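Local coordinates for succinate-semialdehyde dehydrogenase (NAD(P)(+)) (Marinobacter aquaeolei, PDB 3RH9), which probably oxidises succinate semialdehyde to succinate with a nicotinamide dinucleotide as electron acceptor, as a member of the aldehyde dehydrogenase family, at residues Leu127-Ile132 and Thr140-Tyr145; Arg146-Thr151 and Phe474-Thr479. All coordinates share one frame; numbering follows the deposited sequence.

Interaction 1: residues Leu127-Ile132 and Thr140-Tyr145; sequences LDSHTI and TWTVHY
I132 and W141 belong, with V143, to the close-packed, buried face of this antiparallel pairing. The I132 side chain runs alongside that of W141 and sets CD1 3.5 Å from W141 CB, while I132 N donates to W141 O. An aliphatic branch suits this buried place, and the indole, whose NE1 is bonded to P136 O, packs on T479 of its own chain and on G447 of the second subunit. In the middle, H130 and V143 exchange both backbone hydrogen bonds, that from V143 N to H130 O being nearly straight at 175°. The imidazole of H130 has its CG between backbone N and carbonyl carbon (chi1 71°), which brings NE2 3.7 Å from V143 CB; a compact branched residue fits here, where P453 of the second subunit also packs. The same NE2 makes a weak bond of 3.3 Å to Y145 OH; the tyrosine ring is long enough to reach its main partner, E469 OE1 of the second subunit, by a hydrogen bond. The two strands form the hairpin of the small three-stranded sheet that aldehyde dehydrogenases project toward a partner subunit. Its other face is looser and more polar: T131 OG1 and T142 OG1 share a hydrogen bond of 3.0 Å, suiting β-branched hydroxyl residues near solvent. Exposed S129 lays CB obliquely against H144 CD2. Beyond, the chains separate and a water bridges L127 O to Y145 N; another links I132 O to W141 N.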
ATOM      1  N   LEU A 127       8.694   4.208 -15.528  1.00 15.88           N
ATOM      2  CA  LEU A 127       8.293   5.298 -14.633  1.00 15.34           C
ATOM      3  C   LEU A 127       8.157   6.641 -15.348  1.00 15.30           C
ATOM      4  O   LEU A 127       8.011   7.690 -14.707  1.00 13.53           O
ATOM      5  CB  LEU A 127       9.274   5.434 -13.461  1.00 14.44           C
ATOM      6  CG  LEU A 127       9.331   4.214 -12.543  1.00 14.19           C
ATOM      7  CD1 LEU A 127      10.511   4.279 -11.578  1.00 13.72           C
ATOM      8  CD2 LEU A 127       8.015   4.058 -11.806  1.00 12.44           C
ATOM      9  N   ASP A 128       8.208   6.606 -16.675  1.00 16.50           N
ATOM     10  CA  ASP A 128       8.037   7.823 -17.473  1.00 16.21           C
ATOM     11  C   ASP A 128       6.645   8.387 -17.269  1.00 14.48           C
ATOM     12  O   ASP A 128       5.668   7.640 -17.263  1.00 14.65           O
ATOM     13  CB  ASP A 128       8.251   7.523 -18.965  1.00 16.04           C
ATOM     14  CG  ASP A 128       9.719   7.372 -19.328  1.00 18.12           C
ATOM     15  OD1 ASP A 128      10.586   7.655 -18.464  1.00 17.02           O
ATOM     16  OD2 ASP A 128      10.002   6.972 -20.481  1.00 19.76           O
ATOM     17  N   SER A 129       6.533   9.698 -17.115  1.00 13.43           N
ATOM     18  CA  SER A 129       5.202  10.294 -17.062  1.00 13.48           C
ATOM     19  C   SER A 129       4.443   9.998 -18.369  1.00 13.91           C
ATOM     20  O   SER A 129       5.040   9.744 -19.416  1.00 13.45           O
ATOM     21  CB  SER A 129       5.284  11.794 -16.804  1.00 12.03           C
ATOM     22  OG  SER A 129       5.829  12.464 -17.923  1.00 14.77           O
ATOM     23  N   HIS A 130       3.125  10.015 -18.306  1.00 13.02           N
ATOM     24  CA  HIS A 130       2.337   9.750 -19.497  1.00 13.55           C
ATOM     25  C   HIS A 130       1.038  10.561 -19.531  1.00 14.34           C
ATOM     26  O   HIS A 130       0.410  10.836 -18.501  1.00 13.01           O
ATOM     27  CB  HIS A 130       2.043   8.259 -19.623  1.00 13.49           C
ATOM     28  CG  HIS A 130       1.061   7.740 -18.615  1.00 14.51           C
ATOM     29  ND1 HIS A 130      -0.242   7.422 -18.939  1.00 15.65           N
ATOM     30  CD2 HIS A 130       1.197   7.460 -17.292  1.00 14.81           C
ATOM     31  CE1 HIS A 130      -0.870   6.979 -17.861  1.00 14.49           C
ATOM     32  NE2 HIS A 130      -0.020   6.997 -16.847  1.00 14.48           N
ATOM     33  N   THR A 131       0.649  10.953 -20.732  1.00 14.31           N
ATOM     34  CA  THR A 131      -0.564  11.717 -20.910  1.00 14.74           C
ATOM     35  C   THR A 131      -1.671  10.808 -21.374  1.00 14.84           C
ATOM     36  O   THR A 131      -1.518  10.093 -22.353  1.00 17.07           O
ATOM     37  CB  THR A 131      -0.353  12.821 -21.931  1.00 14.53           C
ATOM     38  OG1 THR A 131       0.749  13.632 -21.506  1.00 15.51           O
ATOM     39  CG2 THR A 131      -1.587  13.679 -22.022  1.00 13.83           C
ATOM     40  N   ILE A 132      -2.785  10.820 -20.669  1.00 14.15           N
ATOM     41  CA  ILE A 132      -3.880   9.947 -21.034  1.00 15.56           C
ATOM     42  C   ILE A 132      -4.587  10.492 -22.282  1.00 16.46           C
ATOM     43  O   ILE A 132      -4.498  11.686 -22.575  1.00 16.18           O
ATOM     44  CB  ILE A 132      -4.850   9.766 -19.853  1.00 15.67           C
ATOM     45  CG1 ILE A 132      -5.555  11.088 -19.534  1.00 13.70           C
ATOM     46  CG2 ILE A 132      -4.095   9.220 -18.641  1.00 14.11           C
ATOM     47  CD1 ILE A 132      -6.509  11.004 -18.373  1.00 13.20           C
ATOM     48  N   THR A 140      -5.851  18.724 -20.565  1.00 12.95           N
ATOM     49  CA  THR A 140      -4.946  17.657 -20.982  1.00 11.87           C
ATOM     50  C   THR A 140      -4.362  17.069 -19.717  1.00 11.68           C
ATOM     51  O   THR A 140      -3.825  17.807 -18.899  1.00 12.73           O
ATOM     52  CB  THR A 140      -3.793  18.210 -21.836  1.00 12.49           C
ATOM     53  OG1 THR A 140      -4.297  18.667 -23.093  1.00 14.17           O
ATOM     54  CG2 THR A 140      -2.754  17.150 -22.097  1.00 12.23           C
ATOM     55  N   TRP A 141      -4.458  15.754 -19.539  1.00 11.85           N
ATOM     56  CA  TRP A 141      -4.119  15.155 -18.244  1.00 12.14           C
ATOM     57  C   TRP A 141      -2.822  14.366 -18.241  1.00 12.42           C
ATOM     58  O   TRP A 141      -2.672  13.382 -18.957  1.00 13.09           O
ATOM     59  CB  TRP A 141      -5.245  14.251 -17.746  1.00 11.68           C
ATOM     60  CG  TRP A 141      -6.519  14.959 -17.498  1.00 11.40           C
ATOM     61  CD1 TRP A 141      -7.338  15.513 -18.428  1.00 12.05           C
ATOM     62  CD2 TRP A 141      -7.141  15.183 -16.230  1.00 11.83           C
ATOM     63  NE1 TRP A 141      -8.436  16.078 -17.823  1.00 12.65           N
ATOM     64  CE2 TRP A 141      -8.339  15.885 -16.472  1.00 12.37           C
ATOM     65  CE3 TRP A 141      -6.807  14.856 -14.917  1.00 10.32           C
ATOM     66  CZ2 TRP A 141      -9.195  16.263 -15.447  1.00 11.95           C
ATOM     67  CZ3 TRP A 141      -7.653  15.235 -13.910  1.00 10.29           C
ATOM     68  CH2 TRP A 141      -8.831  15.930 -14.174  1.00 11.37           C
ATOM     69  N   THR A 142      -1.885  14.781 -17.409  1.00 11.24           N
ATOM     70  CA  THR A 142      -0.635  14.058 -17.356  1.00 11.47           C
ATOM     71  C   THR A 142      -0.413  13.420 -15.993  1.00 10.99           C
ATOM     72  O   THR A 142      -0.673  14.025 -14.954  1.00 10.69           O
ATOM     73  CB  THR A 142       0.552  14.949 -17.747  1.00 11.42           C
ATOM     74  OG1 THR A 142       0.356  15.433 -19.078  1.00 12.47           O
ATOM     75  CG2 THR A 142       1.846  14.162 -17.712  1.00 11.52           C
ATOM     76  N   VAL A 143       0.073  12.186 -16.015  1.00 10.72           N
ATOM     77  CA  VAL A 143       0.368  11.462 -14.800  1.00 11.13           C
ATOM     78  C   VAL A 143       1.875  11.298 -14.623  1.00 10.71           C
ATOM     79  O   VAL A 143       2.553  10.731 -15.470  1.00 11.60           O
ATOM     80  CB  VAL A 143      -0.324  10.080 -14.804  1.00 11.58           C
ATOM     81  CG1 VAL A 143       0.184   9.239 -13.653  1.00 11.64           C
ATOM     82  CG2 VAL A 143      -1.826  10.243 -14.729  1.00 10.30           C
ATOM     83  N   HIS A 144       2.394  11.805 -13.517  1.00 10.72           N
ATOM     84  CA  HIS A 144       3.818  11.700 -13.217  1.00 10.69           C
ATOM     85  C   HIS A 144       4.054  10.735 -12.073  1.00 10.91           C
ATOM     86  O   HIS A 144       3.201  10.534 -11.218  1.00 10.83           O
ATOM     87  CB  HIS A 144       4.380  13.057 -12.813  1.00 10.52           C
ATOM     88  CG  HIS A 144       4.391  14.064 -13.914  1.00 11.03           C
ATOM     89  ND1 HIS A 144       3.316  14.887 -14.183  1.00 11.56           N
ATOM     90  CD2 HIS A 144       5.352  14.397 -14.808  1.00 11.15           C
ATOM     91  CE1 HIS A 144       3.612  15.679 -15.199  1.00 10.92           C
ATOM     92  NE2 HIS A 144       4.844  15.406 -15.591  1.00 11.58           N
ATOM     93  N   TYR A 145       5.230  10.138 -12.046  1.00 11.74           N
ATOM     94  CA  TYR A 145       5.595   9.306 -10.911  1.00 11.61           C
ATOM     95  C   TYR A 145       6.806   9.932 -10.201  1.00 11.63           C
ATOM     96  O   TYR A 145       7.942   9.726 -10.608  1.00 12.47           O
ATOM     97  CB  TYR A 145       5.833   7.871 -11.385  1.00 11.36           C
ATOM     98  CG  TYR A 145       4.620   7.322 -12.096  1.00 11.36           C
ATOM     99  CD1 TYR A 145       3.524   6.873 -11.383  1.00 11.69           C
ATOM    100  CD2 TYR A 145       4.553   7.292 -13.482  1.00 12.05           C
ATOM    101  CE1 TYR A 145       2.394   6.391 -12.022  1.00 11.90           C
ATOM    102  CE2 TYR A 145       3.423   6.826 -14.133  1.00 12.06           C
ATOM    103  CZ  TYR A 145       2.345   6.375 -13.397  1.00 12.56           C
ATOM    104  OH  TYR A 145       1.224   5.895 -14.032  1.00 12.12           O
TER
HETATM  105  O   HOH W   1       7.041  10.352 -14.355  1.00 13.37           O
HETATM  106  O   HOH W   2      -5.125  14.186 -21.747  1.00 14.92           O

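Interaction 2: residues Arg146-Thr151 and Phe474-Thr479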
ATOM      1  N   ARG A 146       6.545  10.736  -9.171  1.00 11.34           N
ATOM      2  CA  ARG A 146       7.604  11.423  -8.416  1.00 12.61           C
ATOM      3  C   ARG A 146       8.238  10.495  -7.381  1.00 13.12           C
ATOM      4  O   ARG A 146       7.594   9.565  -6.877  1.00 14.47           O
ATOM      5  CB  ARG A 146       7.051  12.644  -7.648  1.00 11.81           C
ATOM      6  CG  ARG A 146       6.060  13.515  -8.375  1.00 10.50           C
ATOM      7  CD  ARG A 146       6.716  14.265  -9.482  1.00 10.10           C
ATOM      8  NE  ARG A 146       5.789  15.168 -10.140  1.00 10.50           N
ATOM      9  CZ  ARG A 146       6.054  15.808 -11.274  1.00 10.67           C
ATOM     10  NH1 ARG A 146       7.222  15.629 -11.871  1.00 10.17           N
ATOM     11  NH2 ARG A 146       5.152  16.620 -11.811  1.00 10.54           N
ATOM     12  N   PRO A 147       9.488  10.762  -7.025  1.00 11.66           N
ATOM     13  CA  PRO A 147      10.122  10.035  -5.924  1.00 12.46           C
ATOM     14  C   PRO A 147       9.314  10.203  -4.647  1.00 12.77           C
ATOM     15  O   PRO A 147       8.957  11.337  -4.355  1.00 13.20           O
ATOM     16  CB  PRO A 147      11.462  10.757  -5.767  1.00 13.40           C
ATOM     17  CG  PRO A 147      11.730  11.361  -7.095  1.00 13.83           C
ATOM     18  CD  PRO A 147      10.405  11.683  -7.706  1.00 12.25           C
ATOM     19  N   VAL A 148       9.048   9.145  -3.879  1.00 12.42           N
ATOM     20  CA  VAL A 148       8.316   9.351  -2.623  1.00 13.05           C
ATOM     21  C   VAL A 148       9.102  10.258  -1.700  1.00 12.57           C
ATOM     22  O   VAL A 148       8.538  10.963  -0.879  1.00 13.10           O
ATOM     23  CB  VAL A 148       7.922   8.034  -1.845  1.00 14.95           C
ATOM     24  CG1 VAL A 148       6.742   7.339  -2.498  1.00 13.93           C
ATOM     25  CG2 VAL A 148       9.125   7.074  -1.653  1.00 14.85           C
ATOM     26  N   GLY A 149      10.414  10.244  -1.838  1.00 12.30           N
ATOM     27  CA  GLY A 149      11.241  11.039  -0.966  1.00 12.69           C
ATOM     28  C   GLY A 149      12.265  10.103  -0.409  1.00 13.05           C
ATOM     29  O   GLY A 149      12.471   9.030  -0.965  1.00 13.99           O
ATOM     30  N   VAL A 150      12.904  10.503   0.681  1.00 12.89           N
ATOM     31  CA  VAL A 150      13.924   9.674   1.319  1.00 14.98           C
ATOM     32  C   VAL A 150      13.310   8.424   1.978  1.00 14.47           C
ATOM     33  O   VAL A 150      12.402   8.523   2.817  1.00 13.36           O
ATOM     34  CB  VAL A 150      14.757  10.490   2.358  1.00 13.81           C
ATOM     35  CG1 VAL A 150      15.705   9.591   3.106  1.00 13.42           C
ATOM     36  CG2 VAL A 150      15.520  11.593   1.667  1.00 13.24           C
ATOM     37  N   THR A 151      13.804   7.250   1.604  1.00 12.93           N
ATOM     38  CA  THR A 151      13.255   6.026   2.168  1.00 13.96           C
ATOM     39  C   THR A 151      14.204   5.339   3.131  1.00 12.73           C
ATOM     40  O   THR A 151      15.405   5.476   3.029  1.00 14.09           O
ATOM     41  CB  THR A 151      12.848   5.035   1.066  1.00 14.32           C
ATOM     42  OG1 THR A 151      13.986   4.719   0.253  1.00 14.29           O
ATOM     43  CG2 THR A 151      11.789   5.657   0.196  1.00 16.75           C
ATOM     44  N   PHE A 474       8.545   2.777  -4.938  1.00 15.67           N
ATOM     45  CA  PHE A 474       9.104   4.001  -4.380  1.00 15.50           C
ATOM     46  C   PHE A 474       8.716   5.295  -5.079  1.00 14.96           C
ATOM     47  O   PHE A 474       9.442   6.279  -4.994  1.00 14.87           O
ATOM     48  CB  PHE A 474      10.619   3.887  -4.297  1.00 16.16           C
ATOM     49  CG  PHE A 474      11.064   2.780  -3.413  1.00 17.31           C
ATOM     50  CD1 PHE A 474      11.377   1.540  -3.943  1.00 16.41           C
ATOM     51  CD2 PHE A 474      11.113   2.957  -2.038  1.00 16.51           C
ATOM     52  CE1 PHE A 474      11.774   0.513  -3.128  1.00 15.31           C
ATOM     53  CE2 PHE A 474      11.500   1.929  -1.217  1.00 16.21           C
ATOM     54  CZ  PHE A 474      11.833   0.706  -1.763  1.00 15.45           C
ATOM     55  N   VAL A 475       7.576   5.309  -5.757  1.00 14.40           N
ATOM     56  CA  VAL A 475       7.111   6.542  -6.373  1.00 13.27           C
ATOM     57  C   VAL A 475       5.711   6.938  -5.902  1.00 13.90           C
ATOM     58  O   VAL A 475       4.913   6.086  -5.502  1.00 12.49           O
ATOM     59  CB  VAL A 475       7.145   6.440  -7.892  1.00 13.06           C
ATOM     60  CG1 VAL A 475       8.574   6.459  -8.367  1.00 13.29           C
ATOM     61  CG2 VAL A 475       6.445   5.163  -8.354  1.00 13.31           C
ATOM     62  N   GLU A 476       5.441   8.245  -5.922  1.00 13.93           N
ATOM     63  CA  GLU A 476       4.096   8.780  -5.676  1.00 13.24           C
ATOM     64  C   GLU A 476       3.509   9.219  -7.006  1.00 11.95           C
ATOM     65  O   GLU A 476       4.114  10.013  -7.714  1.00 12.73           O
ATOM     66  CB  GLU A 476       4.153   9.993  -4.746  1.00 13.98           C
ATOM     67  CG  GLU A 476       4.482   9.711  -3.287  1.00 13.52           C
ATOM     68  CD  GLU A 476       3.323   9.064  -2.559  1.00 13.76           C
ATOM     69  OE1 GLU A 476       2.416   8.549  -3.256  1.00 12.63           O
ATOM     70  OE2 GLU A 476       3.325   9.053  -1.298  1.00 13.31           O
ATOM     71  N   ALA A 477       2.350   8.698  -7.370  1.00 11.42           N
ATOM     72  CA  ALA A 477       1.755   9.108  -8.625  1.00 10.91           C
ATOM     73  C   ALA A 477       1.168  10.492  -8.423  1.00 11.11           C
ATOM     74  O   ALA A 477       0.665  10.802  -7.357  1.00 11.76           O
ATOM     75  CB  ALA A 477       0.700   8.127  -9.071  1.00 10.70           C
ATOM     76  N   GLN A 478       1.261  11.336  -9.437  1.00 10.37           N
ATOM     77  CA  GLN A 478       0.780  12.698  -9.319  1.00 10.62           C
ATOM     78  C   GLN A 478       0.041  13.008 -10.596  1.00 11.16           C
ATOM     79  O   GLN A 478       0.621  12.914 -11.696  1.00 10.40           O
ATOM     80  CB  GLN A 478       1.939  13.683  -9.130  1.00 10.16           C
ATOM     81  CG  GLN A 478       1.513  15.095  -8.771  1.00 10.72           C
ATOM     82  CD  GLN A 478       2.677  16.093  -8.744  1.00 10.81           C
ATOM     83  OE1 GLN A 478       3.382  16.253  -9.730  1.00 11.58           O
ATOM     84  NE2 GLN A 478       2.864  16.776  -7.622  1.00 10.11           N
ATOM     85  N   THR A 479      -1.241  13.358 -10.454  1.00 10.56           N
ATOM     86  CA  THR A 479      -2.051  13.741 -11.596  1.00 10.27           C
ATOM     87  C   THR A 479      -2.061  15.256 -11.810  1.00 10.37           C
ATOM     88  O   THR A 479      -2.382  16.026 -10.904  1.00 10.78           O
ATOM     89  CB  THR A 479      -3.477  13.175 -11.504  1.00 10.28           C
ATOM     90  OG1 THR A 479      -3.434  11.768 -11.754  1.00 10.62           O
ATOM     91  CG2 THR A 479      -4.358  13.819 -12.544  1.00  9.87           C
TER
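R146 opens the contact by pairing with E476 through two backbone hydrogen bonds, the one from E476 N to R146 O being 2.7 Å long. Its side chain bends at chi2 (-70°) and then runs straight, which carries the guanidinium along the strand to Q478. There NE and NH2 close side-on upon a single atom, Q478 OE1. The bond from R146 NH2 to Q478 OE1 (2.8 Å) lies almost in line with the amide C=O, whereas NE stands above the amide plane; the two flat groups are 82° apart, with OE1 in the guanidinium plane. A glutamine suits this place because its oxygen takes both arginine donors while its NE2 gives to A432 O and F437 O of the second subunit. P147, which has no N-H to offer, faces V475 as a non-hydrogen-bonded pair, and its CB points away from the other strand. V148 N then donates to F474 O over 3.1 Å. The V148 side chain crosses that of E476 at about a right angle, V148 CG1 meeting E476 CG at 3.4 Å; the CG methylene of E476 thus lies against an apolar neighbour while its carboxylate forms a salt bridge with R464 of the second subunit. At T151 the chain comes back: T151 CG2 abuts the ring edge of F474, 3.6 Å from F474 CD2. That ring is buried against A170, A171 and A174 of helix 162-174 and against M229, about 10 Å from the side chain of E256, the predicted active-site residue. Here a strand of the subunit-bridging sheet passes into the first strand of the Rossmann-like nucleotide-binding domain, a junction characteristic of the aldehyde dehydrogenase fold.

Interactions 1 and 2 lie on the two sides of one strand, 140-147, the middle member of a three-stranded antiparallel sheet whose outer strands are 130-131 and 475-482. Their centres are 13 Å apart. Along the chain, interaction 1 is a local hairpin, and interaction 2 follows by bringing in a strand from more than 300 residues later, near the C-terminus. The two also touch directly: H144 O probably accepts a hydrogen bond from Q478 N, and W141 CE3 packs on T479 CG2. Because strand 140-147 leads into strand 151-154 while pairing with 475-482, the sheet ties the chain's end to the nucleotide-binding region. Separately, both contacts touch the second subunit and so contribute to the dimer interface.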